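TRNA (adenine(22)-N(1))-methyltransferase (Bacillus subtilis, PDB 6Q56) catalyses the S-adenosyl-L-methionine-dependent methylation of N1 of adenosine 22 in tRNA. Local coordinates at residues M23-S28 and Y32-A37; R61-S66 and S70-R75; D142-E147 and Y153-A158; D164-G169 and V178-A183. The protein carries 2 engineered substitutions. All coordinates share one frame; numbering follows the deposited sequence.

Interaction 1. Residues M23-S28 and Y32-A37. Engineered in segment 32-37: Ser35 (natural residue Cys).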
loop_
_atom_site.group_PDB
_atom_site.type_symbol
_atom_site.label_atom_id
_atom_site.label_comp_id
_atom_site.label_asym_id
_atom_site.label_seq_id
_atom_site.Cartn_x
_atom_site.Cartn_y
_atom_site.Cartn_z
ATOM N N MET A 23 4.327 -9.645 -13.038
ATOM C CA MET A 23 3.795 -8.595 -12.199
ATOM C C MET A 23 3.026 -7.548 -12.961
ATOM O O MET A 23 3.290 -7.289 -14.124
ATOM C CB MET A 23 4.944 -7.888 -11.507
ATOM C CG MET A 23 6.027 -7.486 -12.480
ATOM S SD MET A 23 7.077 -6.165 -11.892
ATOM C CE MET A 23 5.831 -4.997 -11.381
ATOM N N ALA A 24 2.078 -6.943 -12.269
ATOM C CA ALA A 24 1.281 -5.882 -12.826
ATOM C C ALA A 24 1.464 -4.692 -11.917
ATOM O O ALA A 24 1.162 -4.751 -10.739
ATOM C CB ALA A 24 -0.175 -6.273 -12.912
ATOM N N ASP A 25 1.972 -3.612 -12.480
ATOM C CA ASP A 25 2.191 -2.390 -11.739
ATOM C C ASP A 25 1.088 -1.428 -12.123
ATOM O O ASP A 25 1.047 -0.930 -13.234
ATOM C CB ASP A 25 3.560 -1.803 -12.055
ATOM C CG ASP A 25 3.925 -0.648 -11.147
ATOM O OD1 ASP A 25 3.307 -0.511 -10.081
ATOM O OD2 ASP A 25 4.835 0.111 -11.503
ATOM N N ILE A 26 0.188 -1.184 -11.186
ATOM C CA ILE A 26 -0.930 -0.299 -11.407
ATOM C C ILE A 26 -0.511 1.142 -11.158
ATOM O O ILE A 26 0.102 1.451 -10.147
ATOM C CB ILE A 26 -2.094 -0.684 -10.492
ATOM C CG1 ILE A 26 -2.269 -2.200 -10.495
ATOM C CG2 ILE A 26 -3.368 0.014 -10.922
ATOM C CD1 ILE A 26 -2.486 -2.794 -11.866
ATOM N N GLY A 27 -0.835 2.012 -12.104
ATOM C CA GLY A 27 -0.483 3.411 -12.016
ATOM C C GLY A 27 1.021 3.529 -12.008
ATOM O O GLY A 27 1.584 4.330 -11.289
ATOM N N SER A 28 1.654 2.701 -12.827
ATOM C CA SER A 28 3.103 2.642 -12.927
ATOM C C SER A 28 3.765 3.979 -13.220
ATOM O O SER A 28 3.390 4.685 -14.139
ATOM C CB SER A 28 3.525 1.629 -13.989
ATOM O OG SER A 28 4.919 1.426 -13.979
ATOM N N TYR A 32 9.026 2.334 -14.651
ATOM C CA TYR A 32 10.374 2.111 -14.161
ATOM C C TYR A 32 10.450 0.847 -13.322
ATOM O O TYR A 32 11.285 -0.006 -13.556
ATOM C CB TYR A 32 10.859 3.302 -13.339
ATOM C CG TYR A 32 11.149 4.542 -14.147
ATOM C CD1 TYR A 32 11.713 4.455 -15.401
ATOM C CD2 TYR A 32 10.879 5.800 -13.643
ATOM C CE1 TYR A 32 11.981 5.585 -16.141
ATOM C CE2 TYR A 32 11.148 6.933 -14.372
ATOM C CZ TYR A 32 11.701 6.819 -15.621
ATOM O OH TYR A 32 11.972 7.938 -16.354
ATOM N N LEU A 33 9.565 0.738 -12.345
ATOM C CA LEU A 33 9.538 -0.412 -11.464
ATOM C C LEU A 33 9.468 -1.703 -12.264
ATOM O O LEU A 33 10.304 -2.579 -12.098
ATOM C CB LEU A 33 8.359 -0.321 -10.500
ATOM C CG LEU A 33 8.016 -1.578 -9.712
ATOM C CD1 LEU A 33 9.158 -1.985 -8.810
ATOM C CD2 LEU A 33 6.761 -1.361 -8.901
ATOM N N PRO A 34 8.491 -1.823 -13.153
ATOM C CA PRO A 34 8.373 -3.043 -13.954
ATOM C C PRO A 34 9.568 -3.255 -14.875
ATOM O O PRO A 34 9.985 -4.384 -15.070
ATOM C CB PRO A 34 7.080 -2.837 -14.755
ATOM C CG PRO A 34 6.621 -1.453 -14.475
ATOM C CD PRO A 34 7.273 -1.008 -13.213
ATOM N N SER A 35 10.117 -2.185 -15.428
ATOM C CA SER A 35 11.268 -2.311 -16.304
ATOM C C SER A 35 12.425 -2.836 -15.479
ATOM O O SER A 35 13.161 -3.717 -15.893
ATOM C CB SER A 35 11.632 -0.960 -16.913
ATOM O OG SER A 35 10.721 -0.571 -17.918
ATOM N N TYR A 36 12.556 -2.269 -14.295
ATOM C CA TYR A 36 13.603 -2.640 -13.359
ATOM C C TYR A 36 13.472 -4.093 -12.933
ATOM O O TYR A 36 14.464 -4.793 -12.811
ATOM C CB TYR A 36 13.550 -1.732 -12.130
ATOM C CG TYR A 36 14.465 -2.132 -11.002
ATOM C CD1 TYR A 36 14.111 -3.137 -10.126
ATOM C CD2 TYR A 36 15.670 -1.493 -10.806
ATOM C CE1 TYR A 36 14.935 -3.499 -9.089
ATOM C CE2 TYR A 36 16.501 -1.848 -9.771
ATOM C CZ TYR A 36 16.129 -2.850 -8.916
ATOM O OH TYR A 36 16.956 -3.209 -7.892
ATOM N N ALA A 37 12.244 -4.535 -12.699
ATOM C CA ALA A 37 11.993 -5.899 -12.252
ATOM C C ALA A 37 12.306 -6.938 -13.314
ATOM O O ALA A 37 12.899 -7.966 -13.025
ATOM C CB ALA A 37 10.559 -6.044 -11.782
#
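Met23, Asp25 and Ser28 pack against Leu33, Pro34 and Ala37 in the first beta-alpha-beta unit of a Rossmann-type, class I methyltransferase fold. Strand 23-26 and helix 32-37 run nearly antiparallel, at 161°. A type II beta turn from Asp25 to Ser28 leaves the strand. It holds the place of the loop that binds S-adenosylmethionine in class I relatives, so a similar role is probable here.

Pro34 sits at the centre of the contact. Its CA and CB meet Met23; its CG and CD meet Asp25 and Ser28. Met23 CG lies between the backbone N and the carbonyl carbon (chi1 50°), and the chain runs extended at chi2 and bends at chi3. This carries SD to 3.5 Å from Ala37 CB. It brings CE back to 4.2 Å from Pro34 CB. The Met23 and Pro34 side chains cross at about a right angle.

The Asp25 carboxylate lies against Leu33 and Pro34. Its OD2 is 3.2 Å from Pro34 CD and 3.6 Å from Leu33 CD2. No hydrogen bond links the two segments, yet both carboxylate oxygens have partners. OD1 is hydrogen-bonded to Thr92 OG1 on strand 90-96. OD2 accepts Ser28 OG at 2.8 Å, a donor placed 41° out of the carboxylate plane. These bonds fix the rotation of the group. With an alanine in place of Asp25, Ser28 OG and Thr92 OG1 would probably each lose a partner, and a gap would be likely to open beside Pro34 CD. Ser28 OG also lies against the proline ring, 3.4 Å from Pro34 CG.

Interaction 2. Residues R61-S66 and S70-R75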
loop_
_atom_site.group_PDB
_atom_site.type_symbol
_atom_site.label_atom_id
_atom_site.label_comp_id
_atom_site.label_asym_id
_atom_site.label_seq_id
_atom_site.Cartn_x
_atom_site.Cartn_y
_atom_site.Cartn_z
ATOM N N ARG A 61 6.473 4.478 -24.382
ATOM C CA ARG A 61 7.675 4.939 -25.051
ATOM C C ARG A 61 8.943 4.557 -24.309
ATOM O O ARG A 61 9.967 4.327 -24.926
ATOM C CB ARG A 61 7.630 6.449 -25.255
ATOM C CG ARG A 61 6.710 6.868 -26.381
ATOM C CD ARG A 61 7.014 6.110 -27.662
ATOM N NE ARG A 61 5.940 6.249 -28.634
ATOM C CZ ARG A 61 5.897 7.184 -29.575
ATOM N NH1 ARG A 61 6.878 8.067 -29.686
ATOM N NH2 ARG A 61 4.875 7.230 -30.409
ATOM N N GLN A 62 8.877 4.494 -22.990
ATOM C CA GLN A 62 10.035 4.119 -22.210
ATOM C C GLN A 62 10.296 2.645 -22.435
ATOM O O GLN A 62 11.421 2.238 -22.695
ATOM C CB GLN A 62 9.801 4.390 -20.734
ATOM C CG GLN A 62 11.055 4.295 -19.892
ATOM C CD GLN A 62 12.112 5.291 -20.317
ATOM O OE1 GLN A 62 11.870 6.145 -21.167
ATOM N NE2 GLN A 62 13.296 5.182 -19.732
ATOM N N VAL A 63 9.241 1.848 -22.332
ATOM C CA VAL A 63 9.346 0.413 -22.525
ATOM C C VAL A 63 9.826 0.099 -23.937
ATOM O O VAL A 63 10.575 -0.840 -24.152
ATOM C CB VAL A 63 8.007 -0.276 -22.235
ATOM C CG1 VAL A 63 8.032 -1.727 -22.672
ATOM C CG2 VAL A 63 7.696 -0.166 -20.759
ATOM N N GLU A 64 9.392 0.892 -24.899
ATOM C CA GLU A 64 9.803 0.688 -26.272
ATOM C C GLU A 64 11.252 1.132 -26.388
ATOM O O GLU A 64 12.076 0.448 -26.970
ATOM C CB GLU A 64 8.917 1.495 -27.213
ATOM C CG GLU A 64 8.630 0.812 -28.537
ATOM C CD GLU A 64 7.548 1.519 -29.335
ATOM O OE1 GLU A 64 7.001 2.530 -28.844
ATOM O OE2 GLU A 64 7.244 1.058 -30.453
ATOM N N LYS A 65 11.544 2.285 -25.802
ATOM C CA LYS A 65 12.882 2.855 -25.810
ATOM C C LYS A 65 13.853 1.897 -25.144
ATOM O O LYS A 65 14.998 1.783 -25.555
ATOM C CB LYS A 65 12.891 4.201 -25.071
ATOM C CG LYS A 65 14.193 4.984 -25.138
ATOM C CD LYS A 65 14.285 5.826 -26.398
ATOM C CE LYS A 65 15.224 7.013 -26.226
ATOM N NZ LYS A 65 16.637 6.639 -25.970
ATOM N N SER A 66 13.382 1.208 -24.113
ATOM C CA SER A 66 14.204 0.259 -23.379
ATOM C C SER A 66 14.232 -1.100 -24.058
ATOM O O SER A 66 14.910 -2.007 -23.606
ATOM C CB SER A 66 13.675 0.092 -21.958
ATOM O OG SER A 66 13.969 1.218 -21.161
ATOM N N SER A 70 8.897 -6.733 -25.595
ATOM C CA SER A 70 8.718 -8.187 -25.633
ATOM C C SER A 70 8.287 -8.830 -24.318
ATOM O O SER A 70 7.684 -9.893 -24.318
ATOM C CB SER A 70 10.012 -8.854 -26.083
ATOM O OG SER A 70 10.934 -8.884 -25.020
ATOM N N HIS A 71 8.604 -8.193 -23.203
ATOM C CA HIS A 71 8.259 -8.733 -21.899
ATOM C C HIS A 71 7.351 -7.818 -21.100
ATOM O O HIS A 71 6.853 -8.208 -20.063
ATOM C CB HIS A 71 9.522 -8.979 -21.078
ATOM C CG HIS A 71 10.418 -10.038 -21.635
ATOM N ND1 HIS A 71 11.382 -9.773 -22.579
ATOM C CD2 HIS A 71 10.506 -11.360 -21.368
ATOM C CE1 HIS A 71 12.021 -10.886 -22.877
ATOM N NE2 HIS A 71 11.510 -11.864 -22.156
ATOM N N ILE A 72 7.145 -6.598 -21.574
ATOM C CA ILE A 72 6.309 -5.646 -20.861
ATOM C C ILE A 72 5.180 -5.101 -21.709
ATOM O O ILE A 72 5.385 -4.631 -22.811
ATOM C CB ILE A 72 7.135 -4.470 -20.330
ATOM C CG1 ILE A 72 8.216 -4.983 -19.386
ATOM C CG2 ILE A 72 6.240 -3.477 -19.616
ATOM C CD1 ILE A 72 8.953 -3.903 -18.643
ATOM N N SER A 73 3.982 -5.172 -21.161
ATOM C CA SER A 73 2.797 -4.697 -21.832
ATOM C C SER A 73 2.220 -3.499 -21.107
ATOM O O SER A 73 1.668 -3.633 -20.027
ATOM C CB SER A 73 1.754 -5.809 -21.896
ATOM O OG SER A 73 0.535 -5.343 -22.426
ATOM N N VAL A 74 2.352 -2.329 -21.717
ATOM C CA VAL A 74 1.825 -1.106 -21.153
ATOM C C VAL A 74 0.388 -0.974 -21.623
ATOM O O VAL A 74 0.121 -0.890 -22.812
ATOM C CB VAL A 74 2.630 0.126 -21.594
ATOM C CG1 VAL A 74 2.090 1.377 -20.929
ATOM C CG2 VAL A 74 4.097 -0.052 -21.269
ATOM N N ARG A 75 -0.536 -0.963 -20.676
ATOM C CA ARG A 75 -1.945 -0.870 -20.997
ATOM C C ARG A 75 -2.603 0.323 -20.345
ATOM O O ARG A 75 -2.187 0.779 -19.298
ATOM C CB ARG A 75 -2.647 -2.149 -20.566
ATOM C CG ARG A 75 -1.964 -3.392 -21.083
ATOM C CD ARG A 75 -2.594 -4.657 -20.554
ATOM N NE ARG A 75 -1.834 -5.833 -20.926
ATOM C CZ ARG A 75 -2.131 -7.060 -20.530
ATOM N NH1 ARG A 75 -3.175 -7.271 -19.747
ATOM N NH2 ARG A 75 -1.382 -8.076 -20.911
#
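Val63 on helix 61-65 and Ile72 on strand 72-75 are the nearest pair of backbone positions, with their CA atoms 7.0 Å apart across the short connection between helix and strand. This is the closing half of the beta-alpha-beta unit made by strand 43-50, helix 53-65 and strand 72-76. The last strand is an outermost strand of the Rossmann-type sheet.

Val63 carries the helix side of the contact. CG1 is anti to the backbone N (chi1 170°) and lies 3.7 Å from Ile72 CB. CG2 stands nearly square to the strand and touches both residues: Val74 CG2 at 3.6 Å and Ile72 CG2 at 3.8 Å. CG1 therefore meets Ile72, while CG2 bridges Ile72 and Val74. Val63 and Val74 pass alongside with their side chains pointing opposite ways, while Val63 meets Ile72 at a slant. Val74 also touches Phe56 and Ala59 of the same helix, and Ile72 reaches Val38 of helix 32-39.

Between them Ser73 turns away from the helix. Its OG accepts Arg75 NE at 2.8 Å in a nearly straight bond, with an angle of 172° at the hydrogen. The oxygen lies in the guanidinium plane. Arg75 NH2 continues to a salt bridge with Glu87, and NH1 bonds to Val82 O. Ser70, just ahead of the strand, is a known phosphorylation site and is unmodified here.

No hydrogen bond or ion pair crosses between the segments. Their meeting is purely apolar, so it depends on the fit of branched side chains, while Ser73 and Arg75 bond on the side away from the helix.

Interaction 3. Residues D142-E147 and Y153-A158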
loop_
_atom_site.group_PDB
_atom_site.type_symbol
_atom_site.label_atom_id
_atom_site.label_comp_id
_atom_site.label_asym_id
_atom_site.label_seq_id
_atom_site.Cartn_x
_atom_site.Cartn_y
_atom_site.Cartn_z
ATOM N N ASP A 142 3.990 -9.536 5.405
ATOM C CA ASP A 142 5.058 -8.637 5.816
ATOM C C ASP A 142 4.685 -7.188 5.601
ATOM O O ASP A 142 3.847 -6.858 4.776
ATOM C CB ASP A 142 6.376 -8.941 5.109
ATOM C CG ASP A 142 7.584 -8.366 5.848
ATOM O OD1 ASP A 142 7.431 -7.906 6.991
ATOM O OD2 ASP A 142 8.689 -8.377 5.291
ATOM N N GLU A 143 5.341 -6.336 6.369
ATOM C CA GLU A 143 5.150 -4.908 6.310
ATOM C C GLU A 143 6.468 -4.237 6.593
ATOM O O GLU A 143 7.265 -4.732 7.374
ATOM C CB GLU A 143 4.200 -4.435 7.398
ATOM C CG GLU A 143 2.756 -4.846 7.268
ATOM C CD GLU A 143 1.929 -4.313 8.418
ATOM O OE1 GLU A 143 2.348 -4.470 9.575
ATOM O OE2 GLU A 143 0.871 -3.732 8.160
ATOM N N VAL A 144 6.686 -3.097 5.970
ATOM C CA VAL A 144 7.881 -2.325 6.212
ATOM C C VAL A 144 7.487 -0.864 6.237
ATOM O O VAL A 144 6.599 -0.440 5.514
ATOM C CB VAL A 144 8.975 -2.545 5.147
ATOM C CG1 VAL A 144 8.457 -2.240 3.766
ATOM C CG2 VAL A 144 10.169 -1.660 5.431
ATOM N N ILE A 145 8.144 -0.096 7.084
ATOM C CA ILE A 145 7.900 1.326 7.143
ATOM C C ILE A 145 9.263 1.968 7.168
ATOM O O ILE A 145 10.083 1.679 8.026
ATOM C CB ILE A 145 7.065 1.793 8.340
ATOM C CG1 ILE A 145 6.768 3.284 8.172
ATOM C CG2 ILE A 145 7.801 1.544 9.639
ATOM C CD1 ILE A 145 5.742 3.849 9.119
ATOM N N LEU A 146 9.497 2.830 6.199
ATOM C CA LEU A 146 10.761 3.509 6.076
ATOM C C LEU A 146 10.508 4.945 5.710
ATOM O O LEU A 146 9.389 5.320 5.404
ATOM C CB LEU A 146 11.574 2.852 4.968
ATOM C CG LEU A 146 11.829 1.361 5.151
ATOM C CD1 LEU A 146 12.181 0.695 3.836
ATOM C CD2 LEU A 146 12.915 1.119 6.183
ATOM N N GLU A 147 11.554 5.751 5.724
ATOM C CA GLU A 147 11.401 7.133 5.324
ATOM C C GLU A 147 12.388 7.430 4.207
ATOM O O GLU A 147 13.450 6.824 4.117
ATOM C CB GLU A 147 11.537 8.098 6.502
ATOM C CG GLU A 147 12.943 8.497 6.878
ATOM C CD GLU A 147 12.963 9.405 8.092
ATOM O OE1 GLU A 147 11.898 9.947 8.443
ATOM O OE2 GLU A 147 14.040 9.572 8.699
ATOM N N TYR A 153 7.003 6.155 4.420
ATOM C CA TYR A 153 6.210 5.397 3.486
ATOM C C TYR A 153 6.096 3.975 3.976
ATOM O O TYR A 153 7.044 3.412 4.497
ATOM C CB TYR A 153 6.834 5.440 2.093
ATOM C CG TYR A 153 8.168 4.747 2.002
ATOM C CD1 TYR A 153 8.247 3.386 1.767
ATOM C CD2 TYR A 153 9.351 5.452 2.149
ATOM C CE1 TYR A 153 9.465 2.748 1.685
ATOM C CE2 TYR A 153 10.575 4.819 2.068
ATOM C CZ TYR A 153 10.624 3.470 1.837
ATOM O OH TYR A 153 11.831 2.842 1.754
ATOM N N GLU A 154 4.913 3.409 3.810
ATOM C CA GLU A 154 4.647 2.054 4.223
ATOM C C GLU A 154 4.481 1.154 3.017
ATOM O O GLU A 154 4.064 1.595 1.957
ATOM C CB GLU A 154 3.374 2.004 5.047
ATOM C CG GLU A 154 3.498 2.605 6.425
ATOM C CD GLU A 154 2.173 3.092 6.950
ATOM O OE1 GLU A 154 1.381 3.606 6.147
ATOM O OE2 GLU A 154 1.929 2.966 8.156
ATOM N N VAL A 155 4.805 -0.115 3.198
ATOM C CA VAL A 155 4.677 -1.102 2.147
ATOM C C VAL A 155 4.059 -2.347 2.756
ATOM O O VAL A 155 4.598 -2.929 3.685
ATOM C CB VAL A 155 6.028 -1.443 1.506
ATOM C CG1 VAL A 155 5.872 -2.568 0.502
ATOM C CG2 VAL A 155 6.612 -0.222 0.832
ATOM N N LEU A 156 2.910 -2.737 2.228
ATOM C CA LEU A 156 2.196 -3.898 2.722
ATOM C C LEU A 156 2.269 -5.036 1.727
ATOM O O LEU A 156 2.090 -4.844 0.537
ATOM C CB LEU A 156 0.738 -3.545 3.001
ATOM C CG LEU A 156 0.469 -2.701 4.243
ATOM C CD1 LEU A 156 1.218 -1.383 4.195
ATOM C CD2 LEU A 156 -1.016 -2.468 4.405
ATOM N N VAL A 157 2.529 -6.228 2.231
ATOM C CA VAL A 157 2.626 -7.402 1.395
ATOM C C VAL A 157 1.617 -8.416 1.862
ATOM O O VAL A 157 1.581 -8.768 3.029
ATOM C CB VAL A 157 4.017 -8.025 1.459
ATOM C CG1 VAL A 157 4.072 -9.272 0.604
ATOM C CG2 VAL A 157 5.063 -7.011 1.044
ATOM N N ALA A 158 0.791 -8.876 0.940
ATOM C CA ALA A 158 -0.231 -9.838 1.273
ATOM C C ALA A 158 -0.385 -10.923 0.226
ATOM O O ALA A 158 -0.110 -10.726 -0.943
ATOM C CB ALA A 158 -1.552 -9.131 1.485
#
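Asp142 to Leu146 pair with Val157 to Tyr153 in an antiparallel beta hairpin, the last two strands of the class I methyltransferase sheet. Strand 139-148 is outermost.

Val144 N donates to Val155 O at 3.1 Å, and Val155 N returns to Val144 O at 2.9 Å. Leu146 N reaches Tyr153 O at 3.0 Å. At the other end Val157 N donates to Asp142 O at 2.9 Å, but the bond from Asp142 N to Val157 O is weak.

The carboxylates of Asp142 and Glu143 are well occupied. Glu143 OE2 makes a salt bridge with Arg130 NE, and OE1 accepts Leu182 N. Asp142 OD2 bonds to Tyr16 OH, and within the strand OD1 accepts Glu143 N from above the carboxylate plane. Ile145 O accepts Asn187 ND2, and the OH of the buried Tyr153 bonds weakly to Thr12 OG1.

Val144 CG1 presses tightly on Val155 CB, at 3.4 Å. On the opposite face Ile145 CD1 lies alongside Glu154 CG, 3.7 Å away. Tyr153 CG sits between its backbone N and carbonyl carbon (chi1 66°), which swings the ring across Leu146. Leu146 O accepts Tyr153 N at 2.7 Å and lies 3.2 Å above the plane of the Tyr153 ring, offset toward its rim.

Interaction 4. Residues D164-G169 and V178-A183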
loop_
_atom_site.group_PDB
_atom_site.type_symbol
_atom_site.label_atom_id
_atom_site.label_comp_id
_atom_site.label_asym_id
_atom_site.label_seq_id
_atom_site.Cartn_x
_atom_site.Cartn_y
_atom_site.Cartn_z
ATOM N N ASP A 164 -6.131 -13.659 10.254
ATOM C CA ASP A 164 -5.911 -13.374 11.666
ATOM C C ASP A 164 -4.477 -13.613 12.113
ATOM O O ASP A 164 -4.011 -13.011 13.066
ATOM C CB ASP A 164 -6.833 -14.239 12.521
ATOM C CG ASP A 164 -8.271 -13.765 12.504
ATOM O OD1 ASP A 164 -8.499 -12.549 12.396
ATOM O OD2 ASP A 164 -9.172 -14.615 12.611
ATOM N N ALA A 165 -3.790 -14.510 11.426
ATOM C CA ALA A 165 -2.421 -14.865 11.780
ATOM C C ALA A 165 -1.521 -13.683 12.108
ATOM O O ALA A 165 -0.928 -13.624 13.173
ATOM C CB ALA A 165 -1.795 -15.697 10.678
ATOM N N ALA A 166 -1.412 -12.753 11.174
ATOM C CA ALA A 166 -0.556 -11.587 11.347
ATOM C C ALA A 166 -0.981 -10.718 12.521
ATOM O O ALA A 166 -0.180 -9.967 13.062
ATOM C CB ALA A 166 -0.525 -10.763 10.072
ATOM N N TYR A 167 -2.242 -10.827 12.913
ATOM C CA TYR A 167 -2.771 -10.033 14.008
ATOM C C TYR A 167 -2.731 -10.719 15.359
ATOM O O TYR A 167 -3.260 -10.209 16.328
ATOM C CB TYR A 167 -4.188 -9.597 13.689
ATOM C CG TYR A 167 -4.243 -8.645 12.537
ATOM C CD1 TYR A 167 -3.982 -7.309 12.717
ATOM C CD2 TYR A 167 -4.536 -9.085 11.269
ATOM C CE1 TYR A 167 -4.024 -6.428 11.667
ATOM C CE2 TYR A 167 -4.583 -8.214 10.211
ATOM C CZ TYR A 167 -4.322 -6.886 10.419
ATOM O OH TYR A 167 -4.363 -6.014 9.376
ATOM N N ASP A 168 -2.103 -11.877 15.424
ATOM C CA ASP A 168 -2.004 -12.579 16.685
ATOM C C ASP A 168 -1.261 -11.701 17.678
ATOM O O ASP A 168 -0.158 -11.249 17.408
ATOM C CB ASP A 168 -1.259 -13.897 16.508
ATOM C CG ASP A 168 -0.959 -14.573 17.818
ATOM O OD1 ASP A 168 -1.890 -15.098 18.448
ATOM O OD2 ASP A 168 0.214 -14.583 18.218
ATOM N N GLY A 169 -1.872 -11.450 18.822
ATOM C CA GLY A 169 -1.242 -10.644 19.846
ATOM C C GLY A 169 -1.583 -9.172 19.835
ATOM O O GLY A 169 -1.187 -8.454 20.738
ATOM N N VAL A 178 -2.085 0.833 12.465
ATOM C CA VAL A 178 -0.656 1.060 12.429
ATOM C C VAL A 178 0.153 -0.043 11.776
ATOM O O VAL A 178 1.299 0.166 11.422
ATOM C CB VAL A 178 -0.118 1.315 13.845
ATOM C CG1 VAL A 178 -0.869 2.466 14.482
ATOM C CG2 VAL A 178 -0.244 0.076 14.704
ATOM N N GLY A 179 -0.439 -1.212 11.608
ATOM C CA GLY A 179 0.269 -2.317 11.003
ATOM C C GLY A 179 0.680 -3.326 12.048
ATOM O O GLY A 179 1.439 -3.023 12.960
ATOM N N PRO A 180 0.180 -4.547 11.926
ATOM C CA PRO A 180 0.518 -5.592 12.893
ATOM C C PRO A 180 2.011 -5.885 12.950
ATOM O O PRO A 180 2.562 -5.985 14.030
ATOM C CB PRO A 180 -0.255 -6.809 12.391
ATOM C CG PRO A 180 -0.593 -6.519 10.979
ATOM C CD PRO A 180 -0.687 -5.043 10.848
ATOM N N PHE A 181 2.649 -6.024 11.800
ATOM C CA PHE A 181 4.073 -6.296 11.754
ATOM C C PHE A 181 4.813 -5.063 12.220
ATOM O O PHE A 181 5.729 -5.144 13.022
ATOM C CB PHE A 181 4.519 -6.646 10.339
ATOM C CG PHE A 181 4.104 -8.014 9.894
ATOM C CD1 PHE A 181 4.876 -9.110 10.196
ATOM C CD2 PHE A 181 2.949 -8.198 9.169
ATOM C CE1 PHE A 181 4.500 -10.371 9.788
ATOM C CE2 PHE A 181 2.568 -9.453 8.759
ATOM C CZ PHE A 181 3.341 -10.543 9.071
ATOM N N LEU A 182 4.402 -3.916 11.704
ATOM C CA LEU A 182 5.034 -2.659 12.058
ATOM C C LEU A 182 4.990 -2.447 13.558
ATOM O O LEU A 182 5.957 -2.009 14.156
ATOM C CB LEU A 182 4.366 -1.505 11.322
ATOM C CG LEU A 182 4.454 -1.655 9.808
ATOM C CD1 LEU A 182 3.797 -0.495 9.092
ATOM C CD2 LEU A 182 5.895 -1.828 9.368
ATOM N N ALA A 183 3.853 -2.767 14.154
ATOM C CA ALA A 183 3.663 -2.610 15.586
ATOM C C ALA A 183 4.660 -3.436 16.386
ATOM O O ALA A 183 5.193 -2.966 17.369
ATOM C CB ALA A 183 2.244 -2.976 15.979
#
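Tyr167 and Pro180 bring the two backbones closest, with CA atoms 5.6 Å apart. Residues 165-167 form a short 3-10 segment. In the other segment Gly179 leaves helix 172-178 with positive phi and is the N-cap of helix 180-185, so Pro180 occupies the first turn of the new helix.

Pro180 lies over one face of the Tyr167 ring. Its CG is 3.9 Å from the ring centroid and 28° off the normal, a CH-pi contact. The nearest ring atom is Tyr167 CE1, 3.5 Å from Pro180 CG. The phenol is carried there with CG anti to its own carbonyl carbon (chi1 -66°). Pro180 CB meets the backbone of the 3-10 segment, 3.2 Å from Ala166 O. Alongside, Ala166 CB touches Phe181 CE2 at 3.6 Å. No hydrogen bond crosses.

Tyr167 also touches Leu140, Arg130, Leu172 and Met176. If Tyr167 were a serine, Pro180 would probably lose its aromatic cover and a gap would be likely to form beside Pro180 and Leu140.

The arrangement is a proline-aromatic CH-pi contact at a helix N terminus. It joins the loop after the last sheet strand to the helices that lead into the long C-terminal pair.

From the N terminus the four contacts follow in series; none nests in or crosses another. Interaction 1 closes the turn after the first sheet strand. Interaction 2 closes the connection from helix 53-65 to edge strand 72-76. The two touch, with Ile72 CD1 packing on the backbone of the engineered Ser35, so successive beta-alpha-beta units share one layer. Interaction 3 closes the hairpin at the other edge of the same sheet, its centre about 17 Å from that of interaction 1. Interaction 4 spans helix 172-178 and lies next to interaction 3, which it touches through Glu143. It thus ties the sheet to the C-terminal part, about 38 Å from interaction 2 between centres.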